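Local coordinates for allophycocyanin beta-18 subunit apoprotein (Chroococcidiopsis thermalis PCC 7203, PDB 6HRK) that binds biliverdin IX alpha and fluoresces in the far-red as an artificial biliprotein derived from an allophycocyanin subunit, at residues Q9-I14 with A66-G71; L60-Y65 with E77-G82; P96-I101 with Y129-I134; K106-K111 with A121-P126. The protein carries 18 engineered substitutions. All blocks are in the same frame, centred on the assembly; numbering follows the deposited sequence.

In the fold
All four contacts join helices of one globin-like chain, but they differ in burial and chemistry. Interactions 1 to 3 are apolar across their segments. Interactions 1 and 3 are the more buried: the first seats helix 4-16 on the end of helix 46-69 through aliphatic methyls, the third pairs helices 94-115 and 125-134 beside biliverdin. Interactions 2 and 4 are partly buried. In interaction 2 a flexible thioether bridges helices 46-69 and 77-90 next to the same pigment. Interaction 4 joins helix 94-115 to the approach to helix 125-134, the same two elements that interaction 3 pairs at their other ends, and adds a salt bridge to its valine pair. Interactions 1 and 2 share helix 46-69.

Interaction 1 of 4, residues Q9-I14 with A66-G71; sequences QVAGVI and AIVAGG. Engineered in segment 66-71: Gly71 (natural residue Asp).
Ala11, Val10 and Ile14 meet Val68 and Ile67 through methyl groups alone: neither segment brings a flat side chain to the contact, so there is no ring face or edge to cover between them. An aromatic ring close by is that of Phe122, which touches both Val10 and Ile67; its CE1 lies 3.7 Å from Ile67 CG2. Where the backbones run nearest, the CA atoms of Ala11 and Val68 are 6.8 Å apart. A bare methyl suits position 11, at this closest approach. Val68 uses its CG2 here: CG1 stands anti to the backbone N (chi1 169°), which places CG2 beside that N and against Ala11 CB.

On the more buried side Ile67 stretches its CD1 between two residues one helical turn apart, 4.3 Å from Val10 CG1 and 4.5 Å from Ile14 CD1. Isoleucine suits this place because its ethyl arm, CG1 to CD1, lets a single methyl reach both Val10 and Ile14. Beyond Val68 the helix ends. Gly70 has positive phi, and at its backbone angles a CB would press on the carbonyl oxygen before it, so glycine fits here. Gly71, an engineered replacement for aspartate, follows it. Val108 and Leu112 of helix 94-115 also touch Ile14 and Val10, as expected of the packed helices in the all-helical, globin-like fold of phycobilisome proteins.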
loop_
_atom_site.group_PDB
_atom_site.type_symbol
_atom_site.label_atom_id
_atom_site.label_comp_id
_atom_site.label_asym_id
_atom_site.label_seq_id
_atom_site.Cartn_x
_atom_site.Cartn_y
_atom_site.Cartn_z
ATOM N N GLN A 9 0.529 1.741 18.528
ATOM C CA GLN A 9 0.681 3.181 18.272
ATOM C C GLN A 9 0.809 3.511 16.780
ATOM O O GLN A 9 0.283 4.527 16.324
ATOM C CB GLN A 9 1.890 3.736 19.032
ATOM N N VAL A 10 1.502 2.650 16.032
ATOM C CA VAL A 10 1.656 2.808 14.581
ATOM C C VAL A 10 0.318 2.678 13.852
ATOM O O VAL A 10 -0.028 3.533 13.040
ATOM C CB VAL A 10 2.673 1.792 13.997
ATOM C CG1 VAL A 10 2.584 1.719 12.473
ATOM C CG2 VAL A 10 4.092 2.152 14.430
ATOM N N ALA A 11 -0.413 1.601 14.132
ATOM C CA ALA A 11 -1.715 1.362 13.494
ATOM C C ALA A 11 -2.749 2.432 13.853
ATOM O O ALA A 11 -3.660 2.697 13.067
ATOM C CB ALA A 11 -2.240 -0.023 13.838
ATOM N N GLY A 12 -2.609 3.030 15.037
ATOM C CA GLY A 12 -3.401 4.197 15.423
ATOM C C GLY A 12 -3.169 5.383 14.501
ATOM O O GLY A 12 -4.124 6.033 14.072
ATOM N N VAL A 13 -1.899 5.646 14.186
ATOM C CA VAL A 13 -1.515 6.736 13.280
ATOM C C VAL A 13 -1.982 6.451 11.846
ATOM O O VAL A 13 -2.471 7.357 11.166
ATOM C CB VAL A 13 0.015 6.998 13.305
ATOM C CG1 VAL A 13 0.427 8.029 12.254
ATOM C CG2 VAL A 13 0.463 7.462 14.688
ATOM N N ILE A 14 -1.838 5.202 11.399
ATOM C CA ILE A 14 -2.253 4.805 10.049
ATOM C C ILE A 14 -3.780 4.820 9.928
ATOM O O ILE A 14 -4.317 5.331 8.946
ATOM C CB ILE A 14 -1.710 3.410 9.652
ATOM C CG1 ILE A 14 -0.172 3.406 9.637
ATOM C CG2 ILE A 14 -2.234 3.003 8.275
ATOM C CD1 ILE A 14 0.447 2.023 9.685
ATOM N N ALA A 66 -0.942 -6.392 9.747
ATOM C CA ALA A 66 0.303 -7.159 9.748
ATOM C C ALA A 66 1.298 -6.671 10.806
ATOM O O ALA A 66 1.937 -7.486 11.473
ATOM C CB ALA A 66 0.943 -7.129 8.369
ATOM N N ILE A 67 1.415 -5.350 10.959
ATOM C CA ILE A 67 2.289 -4.748 11.981
ATOM C C ILE A 67 1.742 -4.996 13.393
ATOM O O ILE A 67 2.511 -5.302 14.300
ATOM C CB ILE A 67 2.504 -3.230 11.744
ATOM C CG1 ILE A 67 3.266 -2.992 10.432
ATOM C CG2 ILE A 67 3.277 -2.587 12.896
ATOM C CD1 ILE A 67 3.025 -1.627 9.817
ATOM N N VAL A 68 0.428 -4.856 13.572
ATOM C CA VAL A 68 -0.223 -5.130 14.864
ATOM C C VAL A 68 -0.153 -6.615 15.228
ATOM O O VAL A 68 0.093 -6.958 16.384
ATOM C CB VAL A 68 -1.695 -4.640 14.880
ATOM C CG1 VAL A 68 -2.456 -5.147 16.106
ATOM C CG2 VAL A 68 -1.737 -3.120 14.841
ATOM N N ALA A 69 -0.361 -7.484 14.240
ATOM C CA ALA A 69 -0.369 -8.933 14.461
ATOM C C ALA A 69 1.003 -9.530 14.806
ATOM O O ALA A 69 1.066 -10.638 15.339
ATOM C CB ALA A 69 -0.958 -9.645 13.253
ATOM N N GLY A 70 2.085 -8.810 14.491
ATOM C CA GLY A 70 3.451 -9.257 14.778
ATOM C C GLY A 70 4.339 -9.407 13.552
ATOM O O GLY A 70 5.561 -9.521 13.686
ATOM N N GLY A 71 3.741 -9.415 12.361
ATOM C CA GLY A 71 4.496 -9.544 11.115
ATOM C C GLY A 71 3.635 -9.916 9.925
ATOM O O GLY A 71 2.426 -10.120 10.058
#

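Interaction 2 of 4, residues L60-Y65 with E77-G82; sequences LRMCSY and ERMLAG. Engineered in segment 60-65: Met62 (natural residue Tyr). Engineered in segment 77-82: Met79 (natural residue Leu).
Leu60 O, on the helix that sends Met62 against Met79 and Leu80, is gripped by two donors of one residue: Ser64 N and Ser64 OG, which come to it from opposite faces of its carbonyl plane. The hydroxyl donates over 3.1 Å from Ser64 OG to Leu60 O, tilted 35° from that plane. Serine suits a helix in this way, because its short side chain can fold back and satisfy its own hydroxyl on the preceding turn.

The contact between the helices is apolar. Met62, engineered in place of tyrosine, leaves its backbone with CG beside the N (chi1 -80°) and then runs on extended, carrying its thioether to helix 77-90. Its SD lies 4.0 Å from Leu80 CD2, and the two side chains lie alongside, running opposite ways. The terminal CE touches the same leucine methyl and also stands 4.0 Å from Met79 SD. Met79, likewise engineered (leucine in nature), meets it at a slant and bends at its last torsion (chi3 -57°), turning its own methyl aside. Leu80 is the buried member of the trio, a branched apolar side chain suited to an interior it shares with Ile130. Leu75 and Ile130 also lie against Met62, whose side chain comes within about 4 Å of biliverdin IX alpha, so Met62 belongs to the bilin pocket and the contact with helix 77-90 backs it.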
loop_
_atom_site.group_PDB
_atom_site.type_symbol
_atom_site.label_atom_id
_atom_site.label_comp_id
_atom_site.label_asym_id
_atom_site.label_seq_id
_atom_site.Cartn_x
_atom_site.Cartn_y
_atom_site.Cartn_z
ATOM N N LEU A 60 -2.845 -0.972 2.359
ATOM C CA LEU A 60 -2.494 -0.285 3.610
ATOM C C LEU A 60 -3.177 -0.927 4.823
ATOM O O LEU A 60 -2.579 -1.033 5.897
ATOM C CB LEU A 60 -2.874 1.196 3.530
ATOM C CG LEU A 60 -2.493 2.103 4.711
ATOM C CD1 LEU A 60 -0.983 2.209 4.854
ATOM C CD2 LEU A 60 -3.116 3.479 4.540
ATOM N N ARG A 61 -4.436 -1.324 4.634
ATOM C CA ARG A 61 -5.239 -2.031 5.645
ATOM C C ARG A 61 -4.548 -3.310 6.112
ATOM O O ARG A 61 -4.419 -3.556 7.310
ATOM C CB ARG A 61 -6.607 -2.393 5.053
ATOM C CG ARG A 61 -7.707 -2.633 6.052
ATOM C CD ARG A 61 -8.409 -1.337 6.424
ATOM N NE ARG A 61 -9.138 -0.706 5.318
ATOM C CZ ARG A 61 -10.267 -1.161 4.758
ATOM N NH1 ARG A 61 -10.847 -2.296 5.157
ATOM N NH2 ARG A 61 -10.825 -0.471 3.764
ATOM N N MET A 62 -4.124 -4.115 5.138
ATOM C CA MET A 62 -3.369 -5.350 5.379
ATOM C C MET A 62 -2.060 -5.095 6.118
ATOM O O MET A 62 -1.687 -5.872 7.001
ATOM C CB MET A 62 -3.057 -6.051 4.054
ATOM C CG MET A 62 -4.206 -6.853 3.469
ATOM S SD MET A 62 -3.809 -7.402 1.798
ATOM C CE MET A 62 -4.875 -8.834 1.640
ATOM N N CYS A 63 -1.367 -4.018 5.741
ATOM C CA CYS A 63 -0.095 -3.640 6.368
ATOM C C CYS A 63 -0.250 -3.237 7.839
ATOM O O CYS A 63 0.576 -3.622 8.670
ATOM C CB CYS A 63 0.600 -2.516 5.581
ATOM S SG CYS A 63 1.203 -2.992 3.940
ATOM N N SER A 64 -1.294 -2.471 8.155
ATOM C CA SER A 64 -1.573 -2.064 9.542
ATOM C C SER A 64 -1.808 -3.271 10.446
ATOM O O SER A 64 -1.204 -3.379 11.518
ATOM C CB SER A 64 -2.794 -1.149 9.606
ATOM O OG SER A 64 -2.607 0.018 8.832
ATOM N N TYR A 65 -2.693 -4.163 10.000
ATOM C CA TYR A 65 -2.973 -5.427 10.693
ATOM C C TYR A 65 -1.719 -6.296 10.825
ATOM O O TYR A 65 -1.470 -6.861 11.887
ATOM C CB TYR A 65 -4.087 -6.206 9.968
ATOM C CG TYR A 65 -4.277 -7.631 10.442
ATOM C CD1 TYR A 65 -4.467 -7.921 11.793
ATOM C CD2 TYR A 65 -4.270 -8.694 9.536
ATOM C CE1 TYR A 65 -4.636 -9.229 12.229
ATOM C CE2 TYR A 65 -4.443 -10.003 9.962
ATOM C CZ TYR A 65 -4.624 -10.268 11.306
ATOM O OH TYR A 65 -4.798 -11.563 11.723
ATOM N N GLU A 77 -0.103 -15.808 1.415
ATOM C CA GLU A 77 0.719 -15.649 0.209
ATOM C C GLU A 77 -0.004 -16.104 -1.065
ATOM O O GLU A 77 0.243 -15.558 -2.141
ATOM C CB GLU A 77 2.055 -16.395 0.361
ATOM C CG GLU A 77 3.065 -16.121 -0.750
ATOM C CD GLU A 77 4.468 -16.591 -0.409
ATOM O OE1 GLU A 77 5.163 -15.882 0.350
ATOM O OE2 GLU A 77 4.884 -17.659 -0.910
ATOM N N ARG A 78 -0.883 -17.101 -0.944
ATOM C CA ARG A 78 -1.722 -17.548 -2.066
ATOM C C ARG A 78 -2.736 -16.485 -2.484
ATOM O O ARG A 78 -3.003 -16.317 -3.673
ATOM C CB ARG A 78 -2.460 -18.842 -1.709
ATOM N N MET A 79 -3.293 -15.777 -1.502
ATOM C CA MET A 79 -4.261 -14.704 -1.752
ATOM C C MET A 79 -3.612 -13.512 -2.459
ATOM O O MET A 79 -4.195 -12.949 -3.391
ATOM C CB MET A 79 -4.898 -14.240 -0.436
ATOM C CG MET A 79 -6.159 -13.406 -0.606
ATOM S SD MET A 79 -6.504 -12.364 0.822
ATOM C CE MET A 79 -6.586 -13.593 2.125
ATOM N N LEU A 80 -2.415 -13.137 -2.007
ATOM C CA LEU A 80 -1.640 -12.059 -2.636
ATOM C C LEU A 80 -1.143 -12.459 -4.026
ATOM O O LEU A 80 -1.132 -11.632 -4.940
ATOM C CB LEU A 80 -0.458 -11.643 -1.752
ATOM C CG LEU A 80 -0.798 -11.071 -0.373
ATOM C CD1 LEU A 80 0.479 -10.864 0.426
ATOM C CD2 LEU A 80 -1.590 -9.773 -0.474
ATOM N N ALA A 81 -0.738 -13.721 -4.173
ATOM C CA ALA A 81 -0.393 -14.292 -5.484
ATOM C C ALA A 81 -1.614 -14.466 -6.398
ATOM O O ALA A 81 -1.475 -14.498 -7.620
ATOM C CB ALA A 81 0.327 -15.622 -5.313
ATOM N N GLY A 82 -2.798 -14.616 -5.804
ATOM C CA GLY A 82 -4.063 -14.566 -6.538
ATOM C C GLY A 82 -4.336 -13.211 -7.176
ATOM O O GLY A 82 -4.834 -13.146 -8.303
#

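Interaction 3 of 4, residues P96-I101 with Y129-I134; sequences PTARSI and YIARVI. Engineered in segment 129-134: Ile130 (natural residue Val), Ala131 (natural residue Val), Val133 (natural residue Glu).
Ile101 and Ile130, with Thr97 and Ile134, form the buried side of an antiparallel helix pair in the globin-like fold: the short axes run at 178° to each other, 9.0 Å apart. Ile101 CD1 meets CG2 of Ile130, engineered from valine, at 3.7 Å, the two side chains crossing at about a right angle. Aliphatic branches suit this interior, where Phe59 of helix 46-69 touches both isoleucines. Between the helices, Ala98 and the engineered Ala131 (valine in nature) bring their CA atoms to 4.7 Å, with their CB atoms 4.4 Å apart; side chains this small allow so close a backbone approach.

Past Ala98 the contact opens toward its partly exposed flank, where Arg99 and Arg132 point away from the opposite helix; Arg99 there forms a salt bridge with Glu32. Thr97 returns the contact to the interior and to the bound biliverdin, which both Thr97 and Ser100 touch. The two branches of Thr97 divide the work: with OG1 beside the backbone N (chi1 -52°) and hydrogen-bonded to Pro93 O, CG2 falls anti to that N and lies 4.0 Å from Ile134 CG2.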
loop_
_atom_site.group_PDB
_atom_site.type_symbol
_atom_site.label_atom_id
_atom_site.label_comp_id
_atom_site.label_asym_id
_atom_site.label_seq_id
_atom_site.Cartn_x
_atom_site.Cartn_y
_atom_site.Cartn_z
ATOM N N PRO A 96 3.655 -0.252 -11.022
ATOM C CA PRO A 96 2.937 0.867 -10.379
ATOM C C PRO A 96 2.181 0.474 -9.109
ATOM O O PRO A 96 2.161 1.251 -8.155
ATOM C CB PRO A 96 1.946 1.326 -11.456
ATOM C CG PRO A 96 2.539 0.877 -12.738
ATOM C CD PRO A 96 3.255 -0.403 -12.433
ATOM N N THR A 97 1.561 -0.708 -9.112
ATOM C CA THR A 97 0.912 -1.272 -7.916
ATOM C C THR A 97 1.911 -1.425 -6.770
ATOM O O THR A 97 1.593 -1.124 -5.617
ATOM C CB THR A 97 0.274 -2.650 -8.210
ATOM O OG1 THR A 97 -0.589 -2.552 -9.352
ATOM C CG2 THR A 97 -0.532 -3.159 -7.015
ATOM N N ALA A 98 3.112 -1.900 -7.098
ATOM C CA ALA A 98 4.194 -2.020 -6.123
ATOM C C ALA A 98 4.626 -0.649 -5.611
ATOM O O ALA A 98 4.771 -0.461 -4.402
ATOM C CB ALA A 98 5.380 -2.764 -6.724
ATOM N N ARG A 99 4.818 0.301 -6.530
ATOM C CA ARG A 99 5.178 1.685 -6.174
ATOM C C ARG A 99 4.169 2.297 -5.211
ATOM O O ARG A 99 4.562 2.875 -4.205
ATOM C CB ARG A 99 5.296 2.567 -7.426
ATOM C CG ARG A 99 5.465 4.069 -7.168
ATOM C CD ARG A 99 6.884 4.580 -7.345
ATOM N NE ARG A 99 7.765 4.324 -6.199
ATOM C CZ ARG A 99 8.414 5.248 -5.475
ATOM N NH1 ARG A 99 8.321 6.554 -5.738
ATOM N NH2 ARG A 99 9.185 4.856 -4.461
ATOM N N SER A 100 2.880 2.173 -5.527
ATOM C CA SER A 100 1.815 2.758 -4.696
ATOM C C SER A 100 1.893 2.299 -3.238
ATOM O O SER A 100 1.694 3.100 -2.323
ATOM C CB SER A 100 0.433 2.442 -5.282
ATOM O OG SER A 100 0.201 1.048 -5.357
ATOM N N ILE A 101 2.202 1.018 -3.038
ATOM C CA ILE A 101 2.414 0.448 -1.703
ATOM C C ILE A 101 3.680 1.041 -1.072
ATOM O O ILE A 101 3.653 1.485 0.075
ATOM C CB ILE A 101 2.479 -1.101 -1.758
ATOM C CG1 ILE A 101 1.109 -1.669 -2.157
ATOM C CG2 ILE A 101 2.905 -1.698 -0.419
ATOM C CD1 ILE A 101 1.167 -3.057 -2.756
ATOM N N TYR A 129 6.821 -6.809 1.739
ATOM C CA TYR A 129 6.387 -8.188 1.504
ATOM C C TYR A 129 5.307 -8.254 0.425
ATOM O O TYR A 129 5.436 -9.011 -0.541
ATOM C CB TYR A 129 5.877 -8.834 2.795
ATOM C CG TYR A 129 5.387 -10.253 2.604
ATOM C CD1 TYR A 129 6.271 -11.276 2.269
ATOM C CD2 TYR A 129 4.034 -10.572 2.742
ATOM C CE1 TYR A 129 5.826 -12.578 2.086
ATOM C CE2 TYR A 129 3.580 -11.870 2.564
ATOM C CZ TYR A 129 4.478 -12.869 2.235
ATOM O OH TYR A 129 4.027 -14.156 2.057
ATOM N N ILE A 130 4.253 -7.459 0.597
ATOM C CA ILE A 130 3.159 -7.381 -0.381
ATOM C C ILE A 130 3.678 -6.870 -1.734
ATOM O O ILE A 130 3.285 -7.389 -2.778
ATOM C CB ILE A 130 1.981 -6.506 0.136
ATOM C CG1 ILE A 130 1.301 -7.186 1.335
ATOM C CG2 ILE A 130 0.945 -6.264 -0.960
ATOM C CD1 ILE A 130 0.365 -6.288 2.118
ATOM N N ALA A 131 4.565 -5.874 -1.706
ATOM C CA ALA A 131 5.222 -5.375 -2.923
ATOM C C ALA A 131 6.069 -6.444 -3.627
ATOM O O ALA A 131 6.089 -6.504 -4.859
ATOM C CB ALA A 131 6.078 -4.158 -2.606
ATOM N N ARG A 132 6.758 -7.275 -2.846
ATOM C CA ARG A 132 7.581 -8.364 -3.384
ATOM C C ARG A 132 6.759 -9.453 -4.068
ATOM O O ARG A 132 7.103 -9.889 -5.165
ATOM C CB ARG A 132 8.441 -8.990 -2.280
ATOM N N VAL A 133 5.678 -9.882 -3.420
ATOM C CA VAL A 133 4.817 -10.946 -3.954
ATOM C C VAL A 133 3.950 -10.442 -5.125
ATOM O O VAL A 133 3.613 -11.219 -6.014
ATOM C CB VAL A 133 3.954 -11.594 -2.839
ATOM C CG1 VAL A 133 3.019 -12.661 -3.404
ATOM C CG2 VAL A 133 4.853 -12.209 -1.769
ATOM N N ILE A 134 3.602 -9.153 -5.128
ATOM C CA ILE A 134 2.878 -8.539 -6.258
ATOM C C ILE A 134 3.748 -8.483 -7.520
ATOM O O ILE A 134 3.263 -8.785 -8.612
ATOM C CB ILE A 134 2.321 -7.129 -5.885
ATOM C CG1 ILE A 134 1.077 -7.269 -4.991
ATOM C CG2 ILE A 134 1.986 -6.282 -7.114
ATOM C CD1 ILE A 134 -0.200 -7.671 -5.706
#

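Interaction 4 of 4, residues K106-K111 with A121-P126; sequences KIVKEK and AFVDEP. Engineered in segment 106-111: Lys106 (natural residue Asn). Engineered in segment 121-126: Ala121 (natural residue Thr).
Lys109 lays the end of its side chain across the carboxylate of Asp124, so that CD, CE and NZ all come near OD1. The bond proper is a salt bridge, with Lys109 NZ donating to Asp124 OD1 at 2.9 Å. The ammonium meets that oxygen on its syn side, 18° out of the carboxylate plane, while Asp124 OD2 stays at 3.6 Å from NZ. Lys109 arrives there by folding: its chain leaves the helix beside the backbone N and bends twice, at chi2 (-97°) and chi3 (-91°), crossing the aspartate at about a right angle. A long flexible lysine suits this position, since its CA-CB bond does not aim at Asp124 and the chain must bend to bring NZ there. Ile120 O also accepts from the same NZ, so the ammonium is held by a carboxylate and a backbone carbonyl together.

Deeper in, Val108 CG1 meets Val123 CG1 at 4.2 Å, each being the branch anti to its own backbone N. These valines are buried, with Val10 and Ile14 of helix 4-16 packed beside them, and compact beta-branched side chains suit this side. An alanine in place of Asp124 removes the carboxylate, and the ammonium would probably be left to Ile120 O, its bent chain freer to swing away. The chemistry thus pairs a buried apolar contact with a charged clasp at its more exposed margin, which ties helix 94-115 to residues 121-124.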
loop_
_atom_site.group_PDB
_atom_site.type_symbol
_atom_site.label_atom_id
_atom_site.label_comp_id
_atom_site.label_asym_id
_atom_site.label_seq_id
_atom_site.Cartn_x
_atom_site.Cartn_y
_atom_site.Cartn_z
ATOM N N LYS A 106 6.316 5.181 2.589
ATOM C CA LYS A 106 7.002 6.464 2.765
ATOM C C LYS A 106 6.144 7.518 3.466
ATOM O O LYS A 106 6.644 8.234 4.332
ATOM C CB LYS A 106 7.477 7.009 1.413
ATOM N N ILE A 107 4.863 7.603 3.102
ATOM C CA ILE A 107 3.951 8.586 3.713
ATOM C C ILE A 107 3.698 8.243 5.188
ATOM O O ILE A 107 3.626 9.143 6.028
ATOM C CB ILE A 107 2.597 8.722 2.955
ATOM C CG1 ILE A 107 2.799 8.994 1.451
ATOM C CG2 ILE A 107 1.745 9.837 3.558
ATOM C CD1 ILE A 107 3.848 10.035 1.112
ATOM N N VAL A 108 3.566 6.950 5.493
ATOM C CA VAL A 108 3.418 6.479 6.879
ATOM C C VAL A 108 4.682 6.765 7.698
ATOM O O VAL A 108 4.586 7.218 8.836
ATOM C CB VAL A 108 3.040 4.972 6.939
ATOM C CG1 VAL A 108 3.150 4.412 8.356
ATOM C CG2 VAL A 108 1.626 4.767 6.416
ATOM N N LYS A 109 5.852 6.508 7.112
ATOM C CA LYS A 109 7.147 6.756 7.778
ATOM C C LYS A 109 7.361 8.231 8.151
ATOM O O LYS A 109 7.929 8.524 9.207
ATOM C CB LYS A 109 8.312 6.262 6.905
ATOM C CG LYS A 109 8.343 4.748 6.701
ATOM C CD LYS A 109 9.277 4.021 7.658
ATOM C CE LYS A 109 10.679 3.867 7.086
ATOM N NZ LYS A 109 11.515 2.959 7.918
ATOM N N GLU A 110 6.907 9.147 7.290
ATOM C CA GLU A 110 6.943 10.591 7.579
ATOM C C GLU A 110 6.074 10.956 8.782
ATOM O O GLU A 110 6.533 11.643 9.696
ATOM C CB GLU A 110 6.470 11.415 6.375
ATOM C CG GLU A 110 7.442 11.485 5.208
ATOM C CD GLU A 110 6.826 12.137 3.979
ATOM O OE1 GLU A 110 6.066 13.119 4.137
ATOM O OE2 GLU A 110 7.100 11.669 2.852
ATOM N N LYS A 111 4.822 10.499 8.763
ATOM C CA LYS A 111 3.843 10.840 9.804
ATOM C C LYS A 111 4.210 10.286 11.186
ATOM O O LYS A 111 3.931 10.929 12.200
ATOM C CB LYS A 111 2.435 10.369 9.405
ATOM C CG LYS A 111 1.851 11.077 8.189
ATOM C CD LYS A 111 1.519 12.534 8.478
ATOM N N ALA A 121 11.876 0.533 11.883
ATOM C CA ALA A 121 12.221 -0.322 10.741
ATOM C C ALA A 121 11.161 -1.402 10.502
ATOM O O ALA A 121 10.836 -1.706 9.352
ATOM C CB ALA A 121 13.584 -0.959 10.958
ATOM N N PHE A 122 10.642 -1.976 11.592
ATOM C CA PHE A 122 9.567 -2.998 11.564
ATOM C C PHE A 122 8.325 -2.662 10.718
ATOM O O PHE A 122 7.659 -3.568 10.215
ATOM C CB PHE A 122 9.121 -3.347 12.998
ATOM C CG PHE A 122 8.394 -2.231 13.710
ATOM C CD1 PHE A 122 7.008 -2.109 13.614
ATOM C CD2 PHE A 122 9.090 -1.311 14.491
ATOM C CE1 PHE A 122 6.336 -1.087 14.269
ATOM C CE2 PHE A 122 8.423 -0.287 15.149
ATOM C CZ PHE A 122 7.044 -0.173 15.038
ATOM N N VAL A 123 8.009 -1.372 10.595
ATOM C CA VAL A 123 6.894 -0.892 9.760
ATOM C C VAL A 123 7.035 -1.267 8.278
ATOM O O VAL A 123 6.028 -1.497 7.612
ATOM C CB VAL A 123 6.696 0.644 9.938
ATOM C CG1 VAL A 123 5.838 1.270 8.839
ATOM C CG2 VAL A 123 6.076 0.915 11.298
ATOM N N ASP A 124 8.270 -1.332 7.781
ATOM C CA ASP A 124 8.544 -1.648 6.369
ATOM C C ASP A 124 8.017 -3.022 5.927
ATOM O O ASP A 124 7.490 -3.163 4.821
ATOM C CB ASP A 124 10.057 -1.586 6.092
ATOM C CG ASP A 124 10.642 -0.184 6.253
ATOM O OD1 ASP A 124 9.996 0.686 6.878
ATOM O OD2 ASP A 124 11.766 0.044 5.754
ATOM N N GLU A 125 8.159 -4.012 6.807
ATOM C CA GLU A 125 7.945 -5.438 6.486
ATOM C C GLU A 125 6.753 -5.788 5.562
ATOM O O GLU A 125 6.973 -6.343 4.483
ATOM C CB GLU A 125 7.914 -6.263 7.789
ATOM C CG GLU A 125 7.302 -7.650 7.667
ATOM C CD GLU A 125 7.491 -8.498 8.904
ATOM O OE1 GLU A 125 7.804 -7.968 9.992
ATOM O OE2 GLU A 125 7.296 -9.717 8.771
ATOM N N PRO A 126 5.502 -5.490 5.980
ATOM C CA PRO A 126 4.354 -5.874 5.142
ATOM C C PRO A 126 4.164 -5.042 3.866
ATOM O O PRO A 126 3.439 -5.475 2.967
ATOM C CB PRO A 126 3.167 -5.686 6.082
ATOM C CG PRO A 126 3.596 -4.598 6.994
ATOM C CD PRO A 126 5.057 -4.849 7.232
#